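Long-range contacts in DUF4785 domain-containing protein (Legionella pneumophila subsp. pneumophila, PDB 4KH9), which is of unknown function but binds calcium ions and is built from three beta-rich domains, the second and third belonging to the E-set clan: residues Q207-N212 with T226-L231; E236-E241 with F261-P266; T9-C14 with D288-S293; V43-G48 with Y163-T168. One frame throughout, in Å; residues are numbered along the deposited sequence.

Near the N terminus, Thr9-Cys14 belongs to contact 3, whose partner Asp288-Ser293 comes only after 273 further residues. All the other contacts fall within that long loop. Contact 4 closes first, from Val43-Gly48 to Tyr163-Thr168, joining the N-terminal family region to the central one. Contact 1 and contact 2 follow in series, and both lie within the central domain. They touch where Tyr263 meets Ser229. Contacts 1, 2 and 4 reach the same large sheet, and Leu240 packs on Val166 and Thr168. Contact 3 ties the N-terminal segment to the C-terminal domain. It touches contact 1 through the Lys10-Glu230 salt bridge and contact 2 through Pro266.

Contact 1: Q207-N212 with T226-L231; sequences QVISLN and TLDSEL
Gln207 and Ser229 make the polar link between the two segments. NE2 of Gln207 donates to OG of Ser229 at 3.2 Å. The bond is nearly straight, with an N-H...O angle of 165°, and the hydroxyl oxygen lies in the plane of the amide. The Gln207 chain turns at chi2 (-87°), which carries the amide over to Ser229. OE1 of the same amide takes the backbone N of Lys205, so both ends of the group are held and its rotation is fixed.

The segments belong to the central domain of the DUF4785 family, placed in the E-set clan. Gln207-Asn212 lies on strand 208-217, while Asp228-Leu231 is part of the loop that leads on to strand 238-248. Side chains bridge the two here; no backbone hydrogen bond does.

The one apolar pair is looser: CD1 of Ile209 approaches CD2 of Leu227 at 4.3 Å. Two other methyls make van der Waals contacts with polar atoms. CG2 of Ile209 lies 3.9 Å from the carbonyl O of Thr226. At the other end of the contact, CD1 of Leu231 comes within 3.7 Å of NE2 of Gln207, the two side chains running past each other in opposite directions. Trp238 packs against Gln207, Ile209 and Ser229.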
loop_
_atom_site.group_PDB
_atom_site.type_symbol
_atom_site.label_atom_id
_atom_site.label_comp_id
_atom_site.label_asym_id
_atom_site.label_seq_id
_atom_site.Cartn_x
_atom_site.Cartn_y
_atom_site.Cartn_z
ATOM N N GLN A 207 -11.864 -4.991 4.527
ATOM C CA GLN A 207 -12.802 -5.259 3.418
ATOM C C GLN A 207 -11.996 -5.730 2.177
ATOM O O GLN A 207 -10.880 -5.252 1.931
ATOM C CB GLN A 207 -13.698 -4.036 3.102
ATOM C CG GLN A 207 -12.986 -2.780 2.568
ATOM C CD GLN A 207 -12.451 -1.823 3.622
ATOM O OE1 GLN A 207 -11.702 -2.162 4.536
ATOM N NE2 GLN A 207 -12.742 -0.564 3.455
ATOM N N VAL A 208 -12.518 -6.710 1.456
ATOM C CA VAL A 208 -11.804 -7.315 0.339
ATOM C C VAL A 208 -12.524 -7.066 -0.985
ATOM O O VAL A 208 -13.736 -7.239 -1.092
ATOM C CB VAL A 208 -11.608 -8.848 0.585
ATOM C CG1 VAL A 208 -11.084 -9.570 -0.662
ATOM C CG2 VAL A 208 -10.677 -9.100 1.774
ATOM N N ILE A 209 -11.747 -6.692 -2.005
ATOM C CA ILE A 209 -12.247 -6.566 -3.370
ATOM C C ILE A 209 -11.350 -7.509 -4.190
ATOM O O ILE A 209 -10.158 -7.291 -4.269
ATOM C CB ILE A 209 -12.307 -5.098 -3.902
ATOM C CG1 ILE A 209 -13.295 -4.230 -3.084
ATOM C CG2 ILE A 209 -12.679 -5.081 -5.401
ATOM C CD1 ILE A 209 -13.169 -2.716 -3.298
ATOM N N SER A 210 -11.906 -8.593 -4.730
ATOM C CA SER A 210 -11.150 -9.545 -5.546
ATOM C C SER A 210 -10.810 -8.926 -6.925
ATOM O O SER A 210 -11.538 -8.056 -7.398
ATOM C CB SER A 210 -11.950 -10.834 -5.720
ATOM O OG SER A 210 -12.209 -11.419 -4.451
ATOM N N LEU A 211 -9.648 -9.257 -7.489
ATOM C CA LEU A 211 -9.291 -8.723 -8.808
ATOM C C LEU A 211 -9.659 -9.698 -9.849
ATOM O O LEU A 211 -9.406 -10.885 -9.647
ATOM C CB LEU A 211 -7.784 -8.437 -8.954
ATOM C CG LEU A 211 -7.109 -7.231 -8.410
ATOM C CD1 LEU A 211 -5.690 -7.206 -8.988
ATOM C CD2 LEU A 211 -7.782 -5.932 -8.842
ATOM N N ASN A 212 -10.193 -9.221 -10.982
ATOM C CA ASN A 212 -10.525 -10.066 -12.124
ATOM C C ASN A 212 -9.299 -10.099 -13.017
ATOM O O ASN A 212 -8.863 -9.041 -13.503
ATOM C CB ASN A 212 -11.759 -9.509 -12.817
ATOM C CG ASN A 212 -12.961 -9.420 -11.893
ATOM O OD1 ASN A 212 -13.549 -8.354 -11.688
ATOM N ND2 ASN A 212 -13.320 -10.524 -11.273
ATOM N N THR A 226 -13.297 -2.533 -9.598
ATOM C CA THR A 226 -13.913 -1.234 -9.332
ATOM C C THR A 226 -13.769 -0.976 -7.862
ATOM O O THR A 226 -14.104 -1.849 -7.050
ATOM C CB THR A 226 -15.405 -1.219 -9.789
ATOM O OG1 THR A 226 -15.406 -1.418 -11.183
ATOM C CG2 THR A 226 -16.121 0.110 -9.480
ATOM N N LEU A 227 -13.315 0.223 -7.507
ATOM C CA LEU A 227 -13.160 0.567 -6.099
ATOM C C LEU A 227 -14.421 1.273 -5.675
ATOM O O LEU A 227 -14.730 2.367 -6.159
ATOM C CB LEU A 227 -11.893 1.410 -5.873
ATOM C CG LEU A 227 -10.571 0.683 -6.125
ATOM C CD1 LEU A 227 -9.488 1.667 -6.423
ATOM C CD2 LEU A 227 -10.148 -0.183 -4.932
ATOM N N ASP A 228 -15.225 0.589 -4.869
ATOM C CA ASP A 228 -16.514 1.152 -4.531
ATOM C C ASP A 228 -16.797 1.033 -3.040
ATOM O O ASP A 228 -17.962 1.016 -2.636
ATOM C CB ASP A 228 -17.625 0.490 -5.376
ATOM C CG ASP A 228 -17.758 -1.018 -5.272
ATOM O OD1 ASP A 228 -17.027 -1.634 -4.449
ATOM O OD2 ASP A 228 -18.590 -1.590 -6.016
ATOM N N SER A 229 -15.735 0.986 -2.217
ATOM C CA SER A 229 -15.894 0.995 -0.766
ATOM C C SER A 229 -16.449 2.364 -0.345
ATOM O O SER A 229 -16.006 3.379 -0.876
ATOM C CB SER A 229 -14.553 0.715 -0.097
ATOM O OG SER A 229 -14.635 0.842 1.310
ATOM N N GLU A 230 -17.427 2.393 0.557
ATOM C CA GLU A 230 -18.037 3.654 1.002
ATOM C C GLU A 230 -17.502 4.086 2.359
ATOM O O GLU A 230 -17.912 5.131 2.873
ATOM C CB GLU A 230 -19.571 3.538 1.061
ATOM C CG GLU A 230 -20.207 3.425 -0.314
ATOM C CD GLU A 230 -21.714 3.284 -0.294
ATOM O OE1 GLU A 230 -22.406 4.311 -0.113
ATOM O OE2 GLU A 230 -22.207 2.149 -0.480
ATOM N N LEU A 231 -16.564 3.320 2.912
ATOM C CA LEU A 231 -15.985 3.562 4.220
ATOM C C LEU A 231 -14.825 4.536 4.183
ATOM O O LEU A 231 -14.060 4.578 3.217
ATOM C CB LEU A 231 -15.493 2.249 4.848
ATOM C CG LEU A 231 -16.469 1.088 4.956
ATOM C CD1 LEU A 231 -15.778 -0.093 5.600
ATOM C CD2 LEU A 231 -17.739 1.461 5.762
#

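Contact 2: E236-E241 with F261-P266; sequences ENWYLE and FSYSIP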
loop_
_atom_site.group_PDB
_atom_site.type_symbol
_atom_site.label_atom_id
_atom_site.label_comp_id
_atom_site.label_asym_id
_atom_site.label_seq_id
_atom_site.Cartn_x
_atom_site.Cartn_y
_atom_site.Cartn_z
ATOM N N GLU A 236 -5.358 5.655 6.516
ATOM C CA GLU A 236 -4.749 4.354 6.212
ATOM C C GLU A 236 -4.877 4.007 4.720
ATOM O O GLU A 236 -5.781 4.495 4.025
ATOM C CB GLU A 236 -5.370 3.237 7.067
ATOM C CG GLU A 236 -5.247 3.412 8.571
ATOM C CD GLU A 236 -6.136 2.471 9.366
ATOM O OE1 GLU A 236 -7.380 2.574 9.250
ATOM O OE2 GLU A 236 -5.588 1.650 10.134
ATOM N N ASN A 237 -3.954 3.166 4.232
ATOM C CA ASN A 237 -3.923 2.759 2.841
ATOM C C ASN A 237 -4.478 1.351 2.601
ATOM O O ASN A 237 -4.683 0.564 3.521
ATOM C CB ASN A 237 -2.492 2.826 2.303
ATOM C CG ASN A 237 -1.988 4.233 2.089
ATOM O OD1 ASN A 237 -2.727 5.157 1.693
ATOM N ND2 ASN A 237 -0.706 4.410 2.319
ATOM N N TRP A 238 -4.745 1.079 1.321
ATOM C CA TRP A 238 -5.137 -0.204 0.771
ATOM C C TRP A 238 -3.914 -0.906 0.262
ATOM O O TRP A 238 -2.908 -0.257 -0.022
ATOM C CB TRP A 238 -6.129 -0.012 -0.383
ATOM C CG TRP A 238 -7.513 0.367 0.010
ATOM C CD1 TRP A 238 -7.921 1.537 0.582
ATOM C CD2 TRP A 238 -8.699 -0.415 -0.208
ATOM N NE1 TRP A 238 -9.271 1.491 0.830
ATOM C CE2 TRP A 238 -9.779 0.310 0.338
ATOM C CE3 TRP A 238 -8.935 -1.709 -0.717
ATOM C CZ2 TRP A 238 -11.092 -0.181 0.321
ATOM C CZ3 TRP A 238 -10.239 -2.194 -0.733
ATOM C CH2 TRP A 238 -11.298 -1.433 -0.224
ATOM N N TYR A 239 -4.025 -2.226 0.086
ATOM C CA TYR A 239 -2.990 -3.054 -0.477
ATOM C C TYR A 239 -3.542 -3.981 -1.516
ATOM O O TYR A 239 -4.640 -4.523 -1.387
ATOM C CB TYR A 239 -2.246 -3.907 0.611
ATOM C CG TYR A 239 -1.287 -3.102 1.447
ATOM C CD1 TYR A 239 -1.728 -2.396 2.568
ATOM C CD2 TYR A 239 0.049 -2.960 1.071
ATOM C CE1 TYR A 239 -0.860 -1.581 3.301
ATOM C CE2 TYR A 239 0.929 -2.166 1.809
ATOM C CZ TYR A 239 0.460 -1.458 2.907
ATOM O OH TYR A 239 1.308 -0.668 3.638
ATOM N N LEU A 240 -2.768 -4.131 -2.556
ATOM C CA LEU A 240 -2.869 -5.169 -3.549
ATOM C C LEU A 240 -2.098 -6.357 -2.988
ATOM O O LEU A 240 -0.936 -6.190 -2.612
ATOM C CB LEU A 240 -2.325 -4.721 -4.918
ATOM C CG LEU A 240 -2.054 -5.860 -5.926
ATOM C CD1 LEU A 240 -3.375 -6.546 -6.348
ATOM C CD2 LEU A 240 -1.262 -5.367 -7.136
ATOM N N GLU A 241 -2.757 -7.525 -2.860
ATOM C CA GLU A 241 -2.112 -8.763 -2.385
ATOM C C GLU A 241 -2.194 -9.798 -3.473
ATOM O O GLU A 241 -3.283 -10.043 -4.000
ATOM C CB GLU A 241 -2.794 -9.331 -1.107
ATOM C CG GLU A 241 -2.804 -8.459 0.133
ATOM C CD GLU A 241 -3.299 -9.213 1.357
ATOM O OE1 GLU A 241 -4.105 -10.164 1.206
ATOM O OE2 GLU A 241 -2.902 -8.824 2.479
ATOM N N PHE A 261 -1.666 1.504 -2.102
ATOM C CA PHE A 261 -2.288 2.572 -2.870
ATOM C C PHE A 261 -3.238 3.299 -1.936
ATOM O O PHE A 261 -3.678 2.740 -0.927
ATOM C CB PHE A 261 -2.980 2.068 -4.160
ATOM C CG PHE A 261 -4.135 1.120 -3.960
ATOM C CD1 PHE A 261 -3.926 -0.267 -3.919
ATOM C CD2 PHE A 261 -5.439 1.602 -3.876
ATOM C CE1 PHE A 261 -4.997 -1.149 -3.766
ATOM C CE2 PHE A 261 -6.516 0.723 -3.745
ATOM C CZ PHE A 261 -6.288 -0.650 -3.701
ATOM N N SER A 262 -3.481 4.571 -2.229
ATOM C CA SER A 262 -4.370 5.413 -1.420
ATOM C C SER A 262 -5.749 5.453 -2.048
ATOM O O SER A 262 -5.872 5.425 -3.272
ATOM C CB SER A 262 -3.788 6.823 -1.303
ATOM O OG SER A 262 -4.657 7.662 -0.568
ATOM N N TYR A 263 -6.787 5.578 -1.218
ATOM C CA TYR A 263 -8.165 5.632 -1.717
ATOM C C TYR A 263 -8.988 6.683 -0.955
ATOM O O TYR A 263 -8.881 6.740 0.262
ATOM C CB TYR A 263 -8.816 4.245 -1.589
ATOM C CG TYR A 263 -10.294 4.204 -1.909
ATOM C CD1 TYR A 263 -10.738 4.193 -3.220
ATOM C CD2 TYR A 263 -11.251 4.202 -0.892
ATOM C CE1 TYR A 263 -12.096 4.142 -3.524
ATOM C CE2 TYR A 263 -12.618 4.137 -1.185
ATOM C CZ TYR A 263 -13.030 4.108 -2.508
ATOM O OH TYR A 263 -14.355 4.072 -2.835
ATOM N N SER A 264 -9.852 7.460 -1.649
ATOM C CA SER A 264 -10.716 8.412 -0.936
ATOM C C SER A 264 -12.136 8.468 -1.529
ATOM O O SER A 264 -12.376 8.058 -2.659
ATOM C CB SER A 264 -10.104 9.811 -0.931
ATOM O OG SER A 264 -10.066 10.385 -2.227
ATOM N N ILE A 265 -13.056 8.999 -0.753
ATOM C CA ILE A 265 -14.430 9.259 -1.157
ATOM C C ILE A 265 -14.485 10.742 -1.602
ATOM O O ILE A 265 -13.974 11.592 -0.873
ATOM C CB ILE A 265 -15.401 8.921 -0.010
ATOM C CG1 ILE A 265 -15.409 7.393 0.261
ATOM C CG2 ILE A 265 -16.820 9.424 -0.285
ATOM C CD1 ILE A 265 -15.409 7.083 1.695
ATOM N N PRO A 266 -15.030 11.069 -2.787
ATOM C CA PRO A 266 -15.051 12.486 -3.222
ATOM C C PRO A 266 -16.119 13.266 -2.444
ATOM O O PRO A 266 -17.160 13.633 -2.987
ATOM C CB PRO A 266 -15.364 12.374 -4.718
ATOM C CG PRO A 266 -16.156 11.107 -4.859
ATOM C CD PRO A 266 -15.630 10.171 -3.808
HETATM O O HOH W 1 -6.940 4.724 1.505
#
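Trp238 and Phe261 form an antiparallel hydrogen-bonded pair, with strands 238-241 and 261-264 running at 130° to each other. N of Trp238 donates to O of Phe261 at 3.0 Å, almost in line with the carbonyl. The return bond, from N of Phe261 to O of Trp238, is also 3.0 Å long, but its donor stands above the carbonyl plane.

The paired side chains lie on one face of the sheet. CB of Trp238 sits over a face of the Phe261 ring, 3.6 Å from the ring centroid, as a CH-pi contact. Phe261 has CG between its backbone N and carbonyl carbon (chi1 63°), which turns the ring under that methylene. The five-membered ring of Trp238 is nearly parallel to the Phe261 ring but slid aside, so they barely overlap.

These strands form the beta hairpin 238-248/251-264 of the E-set-like central domain. Tyr263 adds a third aromatic to the cluster. Its CB lies 3.6 Å from CD1 of Trp238, with the side chains side by side. NE1 of Trp238 is hydrogen-bonded to OD2 of Asp233, and OH of Tyr263 to O of Ser229, so both polar ends are satisfied.

Beyond the pair, a water accepts from N of Tyr263 at 2.9 Å. It lies 2.8 Å from O of Glu236 and probably bridges the two. CB of Asn237 rests 3.4 Å from O of Phe261.

Contact 3: T9-C14 with D288-S293; sequences TKAYEC and DVATAS
Thr291 meets Tyr12 through both branches of its side chain. Its OG1 accepts the backbone N-H of Tyr12, with N and OG1 3.0 Å apart and an N-H...O angle of 162°. Its CG2 lies over one face of the Tyr12 ring, 4.2 Å from the centroid and offset toward the rim. This is a CH-pi contact, and the two side chains cross at about a right angle. The Tyr12 ring owes its place to a chi1 of 70°, which sets CG between the backbone N and the carbonyl carbon.

Ala11 packs beside this pair. Its CB is 3.4 Å from OG1 of Thr291 and 4.2 Å from CB of Ala290. CB of Ala290 also lies 3.5 Å from OG1 of Thr9. CG2 of Thr9 reaches the carbonyl O of Asp288 at 3.4 Å.

The second shell holds these groups in place. OH of Tyr12 and OG of Ser293 each bond to a different carboxylate oxygen of Asp353, so one acid fixes both hydroxyls. The side chain of Lys10 starts away from segment 288-293, and its NZ forms a salt bridge with Glu230 of the central domain. Cys14 is joined to Cys17 by a disulfide, which ties the N-terminal segment into a small covalent loop.

The contact lays an irregular N-terminal segment along the link between two strands of the C-terminal domain. Segment 288-293 leaves strand 281-289 and enters strand 293-302, which belong to different sheets. Strand 268-278 borders the contact through Ser269, which touches Thr9.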
loop_
_atom_site.group_PDB
_atom_site.type_symbol
_atom_site.label_atom_id
_atom_site.label_comp_id
_atom_site.label_asym_id
_atom_site.label_seq_id
_atom_site.Cartn_x
_atom_site.Cartn_y
_atom_site.Cartn_z
ATOM N N THR A 9 -19.930 14.588 -6.215
ATOM C CA THR A 9 -19.561 14.308 -4.831
ATOM C C THR A 9 -20.278 13.039 -4.324
ATOM O O THR A 9 -21.318 12.635 -4.846
ATOM C CB THR A 9 -19.815 15.503 -3.895
ATOM O OG1 THR A 9 -21.203 15.740 -3.787
ATOM C CG2 THR A 9 -19.083 16.764 -4.310
ATOM N N LYS A 10 -19.719 12.434 -3.284
ATOM C CA LYS A 10 -20.236 11.228 -2.661
ATOM C C LYS A 10 -20.177 11.405 -1.138
ATOM O O LYS A 10 -19.155 11.827 -0.598
ATOM C CB LYS A 10 -19.413 10.002 -3.154
ATOM C CG LYS A 10 -19.712 8.666 -2.470
ATOM C CD LYS A 10 -20.989 7.997 -2.903
ATOM C CE LYS A 10 -21.025 6.622 -2.297
ATOM N NZ LYS A 10 -22.372 6.024 -2.356
ATOM N N ALA A 11 -21.287 11.137 -0.460
ATOM C CA ALA A 11 -21.330 11.238 1.000
ATOM C C ALA A 11 -20.765 9.964 1.639
ATOM O O ALA A 11 -20.761 8.903 1.008
ATOM C CB ALA A 11 -22.763 11.479 1.473
ATOM N N TYR A 12 -20.263 10.081 2.879
ATOM C CA TYR A 12 -19.777 8.947 3.657
ATOM C C TYR A 12 -20.189 9.148 5.125
ATOM O O TYR A 12 -20.443 10.275 5.557
ATOM C CB TYR A 12 -18.262 8.727 3.499
ATOM C CG TYR A 12 -17.376 9.776 4.135
ATOM C CD1 TYR A 12 -17.114 10.978 3.486
ATOM C CD2 TYR A 12 -16.732 9.535 5.349
ATOM C CE1 TYR A 12 -16.288 11.944 4.059
ATOM C CE2 TYR A 12 -15.870 10.479 5.912
ATOM C CZ TYR A 12 -15.652 11.685 5.261
ATOM O OH TYR A 12 -14.826 12.646 5.804
ATOM N N GLU A 13 -20.327 8.039 5.858
ATOM C CA GLU A 13 -20.665 8.039 7.277
ATOM C C GLU A 13 -19.368 8.191 8.029
ATOM O O GLU A 13 -18.497 7.332 7.931
ATOM C CB GLU A 13 -21.447 6.766 7.694
ATOM C CG GLU A 13 -22.810 6.612 7.025
ATOM C CD GLU A 13 -23.647 5.427 7.479
ATOM O OE1 GLU A 13 -23.621 5.095 8.688
ATOM O OE2 GLU A 13 -24.377 4.865 6.630
ATOM N N CYS A 14 -19.204 9.330 8.701
ATOM C CA CYS A 14 -17.983 9.661 9.415
ATOM C C CYS A 14 -18.216 9.661 10.905
ATOM O O CYS A 14 -19.122 10.343 11.387
ATOM C CB CYS A 14 -17.450 11.005 8.947
ATOM S SG CYS A 14 -15.728 11.303 9.409
ATOM N N ASP A 288 -18.637 22.260 -3.528
ATOM C CA ASP A 288 -19.836 21.452 -3.327
ATOM C C ASP A 288 -19.470 20.367 -2.286
ATOM O O ASP A 288 -18.527 19.624 -2.504
ATOM C CB ASP A 288 -20.353 20.863 -4.660
ATOM C CG ASP A 288 -21.691 20.138 -4.547
ATOM O OD1 ASP A 288 -22.521 20.541 -3.694
ATOM O OD2 ASP A 288 -21.927 19.203 -5.341
ATOM N N VAL A 289 -20.118 20.370 -1.128
ATOM C CA VAL A 289 -19.813 19.454 -0.016
ATOM C C VAL A 289 -20.975 18.469 0.152
ATOM O O VAL A 289 -22.129 18.898 0.201
ATOM C CB VAL A 289 -19.538 20.251 1.309
ATOM C CG1 VAL A 289 -19.296 19.323 2.485
ATOM C CG2 VAL A 289 -18.380 21.232 1.157
ATOM N N ALA A 290 -20.658 17.163 0.274
ATOM C CA ALA A 290 -21.635 16.087 0.459
ATOM C C ALA A 290 -21.726 15.669 1.922
ATOM O O ALA A 290 -22.803 15.260 2.367
ATOM C CB ALA A 290 -21.252 14.885 -0.404
ATOM N N THR A 291 -20.595 15.732 2.665
ATOM C CA THR A 291 -20.523 15.303 4.070
ATOM C C THR A 291 -19.909 16.399 4.942
ATOM O O THR A 291 -18.856 16.934 4.600
ATOM C CB THR A 291 -19.718 13.995 4.174
ATOM O OG1 THR A 291 -20.496 12.945 3.621
ATOM C CG2 THR A 291 -19.343 13.620 5.601
ATOM N N ALA A 292 -20.558 16.686 6.090
ATOM C CA ALA A 292 -20.119 17.656 7.089
ATOM C C ALA A 292 -18.749 17.233 7.637
ATOM O O ALA A 292 -18.594 16.118 8.148
ATOM C CB ALA A 292 -21.155 17.761 8.215
ATOM N N SER A 293 -17.735 18.079 7.439
ATOM C CA SER A 293 -16.374 17.752 7.869
ATOM C C SER A 293 -15.515 18.977 7.849
ATOM O O SER A 293 -15.965 20.051 7.461
ATOM C CB SER A 293 -15.771 16.672 6.955
ATOM O OG SER A 293 -14.556 16.142 7.462
#

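Contact 4: V43-G48 with Y163-T168; sequences VRRSYG and YLEVET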
loop_
_atom_site.group_PDB
_atom_site.type_symbol
_atom_site.label_atom_id
_atom_site.label_comp_id
_atom_site.label_asym_id
_atom_site.label_seq_id
_atom_site.Cartn_x
_atom_site.Cartn_y
_atom_site.Cartn_z
ATOM N N VAL A 43 5.640 0.307 -7.934
ATOM C CA VAL A 43 6.252 -0.967 -8.368
ATOM C C VAL A 43 6.924 -1.598 -7.130
ATOM O O VAL A 43 7.592 -0.906 -6.373
ATOM C CB VAL A 43 7.258 -0.803 -9.558
ATOM C CG1 VAL A 43 8.008 -2.108 -9.866
ATOM C CG2 VAL A 43 6.554 -0.300 -10.810
ATOM N N ARG A 44 6.677 -2.874 -6.906
ATOM C CA ARG A 44 7.219 -3.601 -5.789
ATOM C C ARG A 44 7.651 -4.990 -6.242
ATOM O O ARG A 44 6.876 -5.681 -6.899
ATOM C CB ARG A 44 6.183 -3.692 -4.642
ATOM C CG ARG A 44 6.141 -2.480 -3.728
ATOM C CD ARG A 44 7.394 -2.381 -2.875
ATOM N NE ARG A 44 7.458 -1.147 -2.097
ATOM C CZ ARG A 44 8.064 -0.038 -2.506
ATOM N NH1 ARG A 44 8.662 0.003 -3.690
ATOM N NH2 ARG A 44 8.086 1.036 -1.729
ATOM N N ARG A 45 8.888 -5.388 -5.896
ATOM C CA ARG A 45 9.367 -6.730 -6.173
ATOM C C ARG A 45 9.468 -7.559 -4.864
ATOM O O ARG A 45 9.796 -7.029 -3.815
ATOM C CB ARG A 45 10.694 -6.702 -6.898
ATOM C CG ARG A 45 10.552 -6.176 -8.337
ATOM C CD ARG A 45 11.882 -6.153 -9.097
ATOM N NE ARG A 45 12.752 -5.049 -8.717
ATOM C CZ ARG A 45 12.709 -3.844 -9.269
ATOM N NH1 ARG A 45 11.830 -3.577 -10.229
ATOM N NH2 ARG A 45 13.538 -2.889 -8.858
ATOM N N SER A 46 9.172 -8.848 -4.961
ATOM C CA SER A 46 9.219 -9.838 -3.876
ATOM C C SER A 46 10.088 -10.997 -4.298
ATOM O O SER A 46 9.954 -11.502 -5.423
ATOM C CB SER A 46 7.808 -10.342 -3.561
ATOM O OG SER A 46 7.830 -11.496 -2.719
ATOM N N TYR A 47 10.935 -11.442 -3.394
ATOM C CA TYR A 47 11.848 -12.563 -3.567
ATOM C C TYR A 47 11.449 -13.682 -2.602
ATOM O O TYR A 47 12.285 -14.422 -2.111
ATOM C CB TYR A 47 13.315 -12.096 -3.314
ATOM C CG TYR A 47 13.826 -11.096 -4.337
ATOM C CD1 TYR A 47 13.449 -9.754 -4.283
ATOM C CD2 TYR A 47 14.732 -11.480 -5.320
ATOM C CE1 TYR A 47 13.900 -8.837 -5.238
ATOM C CE2 TYR A 47 15.182 -10.577 -6.279
ATOM C CZ TYR A 47 14.782 -9.254 -6.220
ATOM O OH TYR A 47 15.244 -8.373 -7.160
ATOM N N GLY A 48 10.182 -13.753 -2.275
ATOM C CA GLY A 48 9.703 -14.775 -1.359
ATOM C C GLY A 48 8.204 -14.825 -1.370
ATOM O O GLY A 48 7.561 -14.319 -2.308
ATOM N N TYR A 163 11.888 -13.304 -8.964
ATOM C CA TYR A 163 11.097 -12.365 -8.198
ATOM C C TYR A 163 9.744 -12.132 -8.841
ATOM O O TYR A 163 9.554 -12.388 -10.037
ATOM C CB TYR A 163 11.834 -11.025 -8.021
ATOM C CG TYR A 163 12.191 -10.340 -9.319
ATOM C CD1 TYR A 163 11.297 -9.467 -9.939
ATOM C CD2 TYR A 163 13.443 -10.527 -9.912
ATOM C CE1 TYR A 163 11.638 -8.793 -11.108
ATOM C CE2 TYR A 163 13.785 -9.873 -11.096
ATOM C CZ TYR A 163 12.885 -8.992 -11.679
ATOM O OH TYR A 163 13.204 -8.322 -12.831
ATOM N N LEU A 164 8.812 -11.649 -8.029
ATOM C CA LEU A 164 7.475 -11.266 -8.455
ATOM C C LEU A 164 7.420 -9.774 -8.484
ATOM O O LEU A 164 7.785 -9.148 -7.489
ATOM C CB LEU A 164 6.404 -11.833 -7.511
ATOM C CG LEU A 164 4.948 -11.530 -7.881
ATOM C CD1 LEU A 164 4.523 -12.315 -9.117
ATOM C CD2 LEU A 164 4.032 -11.809 -6.730
ATOM N N GLU A 165 6.992 -9.186 -9.606
ATOM C CA GLU A 165 6.854 -7.727 -9.688
ATOM C C GLU A 165 5.348 -7.355 -9.776
ATOM O O GLU A 165 4.634 -7.936 -10.561
ATOM C CB GLU A 165 7.652 -7.165 -10.868
ATOM C CG GLU A 165 7.627 -5.647 -10.886
ATOM C CD GLU A 165 8.542 -5.017 -11.917
ATOM O OE1 GLU A 165 9.775 -5.158 -11.766
ATOM O OE2 GLU A 165 8.035 -4.346 -12.846
ATOM N N VAL A 166 4.881 -6.423 -8.917
ATOM C CA VAL A 166 3.488 -5.973 -8.873
ATOM C C VAL A 166 3.452 -4.452 -8.887
ATOM O O VAL A 166 4.375 -3.803 -8.373
ATOM C CB VAL A 166 2.708 -6.525 -7.651
ATOM C CG1 VAL A 166 2.718 -8.045 -7.631
ATOM C CG2 VAL A 166 3.232 -5.950 -6.329
ATOM N N GLU A 167 2.399 -3.882 -9.456
ATOM C CA GLU A 167 2.163 -2.422 -9.456
ATOM C C GLU A 167 0.721 -2.110 -9.851
ATOM O O GLU A 167 0.094 -2.922 -10.510
ATOM C CB GLU A 167 3.130 -1.654 -10.377
ATOM C CG GLU A 167 3.080 -2.041 -11.835
ATOM C CD GLU A 167 3.873 -1.133 -12.756
ATOM O OE1 GLU A 167 3.568 0.081 -12.811
ATOM O OE2 GLU A 167 4.783 -1.645 -13.446
ATOM N N THR A 168 0.212 -0.922 -9.475
ATOM C CA THR A 168 -1.127 -0.483 -9.894
ATOM C C THR A 168 -0.930 0.718 -10.852
ATOM O O THR A 168 0.156 1.300 -10.871
ATOM C CB THR A 168 -2.045 -0.199 -8.713
ATOM O OG1 THR A 168 -1.513 0.845 -7.919
ATOM C CG2 THR A 168 -2.278 -1.430 -7.843
HETATM O O HOH W 2 6.025 -7.956 -5.536
#
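Strand 44-46, from the N-terminal family region, adds an antiparallel edge strand to the central-domain sheet beside strand 163-168. Arg44 pairs with Val166 and Ser46 with Leu164, both as hydrogen-bonded pairs with two backbone bonds each. N of Arg44 donates to O of Val166 at 2.9 Å, and N of Leu164 to O of Ser46 at 2.8 Å. Arg45 and Glu165 form the non-hydrogen-bonded pair between them.

On the Arg45 face, NH1 of Arg45 and OE1 of Glu165 form a salt bridge of 3.0 Å. The oxygen lies in the guanidinium plane, yet the nitrogen stands above the carboxylate plane. The Arg45 chain bends at chi3 (-77°) and runs beside Tyr163, with its CD 3.3 Å from CE1 of that ring. CB of Tyr163 sits centrally over a face of the Tyr47 ring, 3.8 Å from the centroid, as a CH-pi contact. CG2 of Val43 packs against Glu167, 3.4 Å from its CD.

OG of Ser46 accepts from N of Gly48, making an ST turn, and also bonds to O of Ser256. A water donates to O of Arg44 and O of Leu164.

Strand 163-168 has strand 178-186 as its next neighbour in the sheet. Leu164 and Val166 pack against Thr242 of strand 238-248, and Val166 also touches Thr259 of strand 251-264.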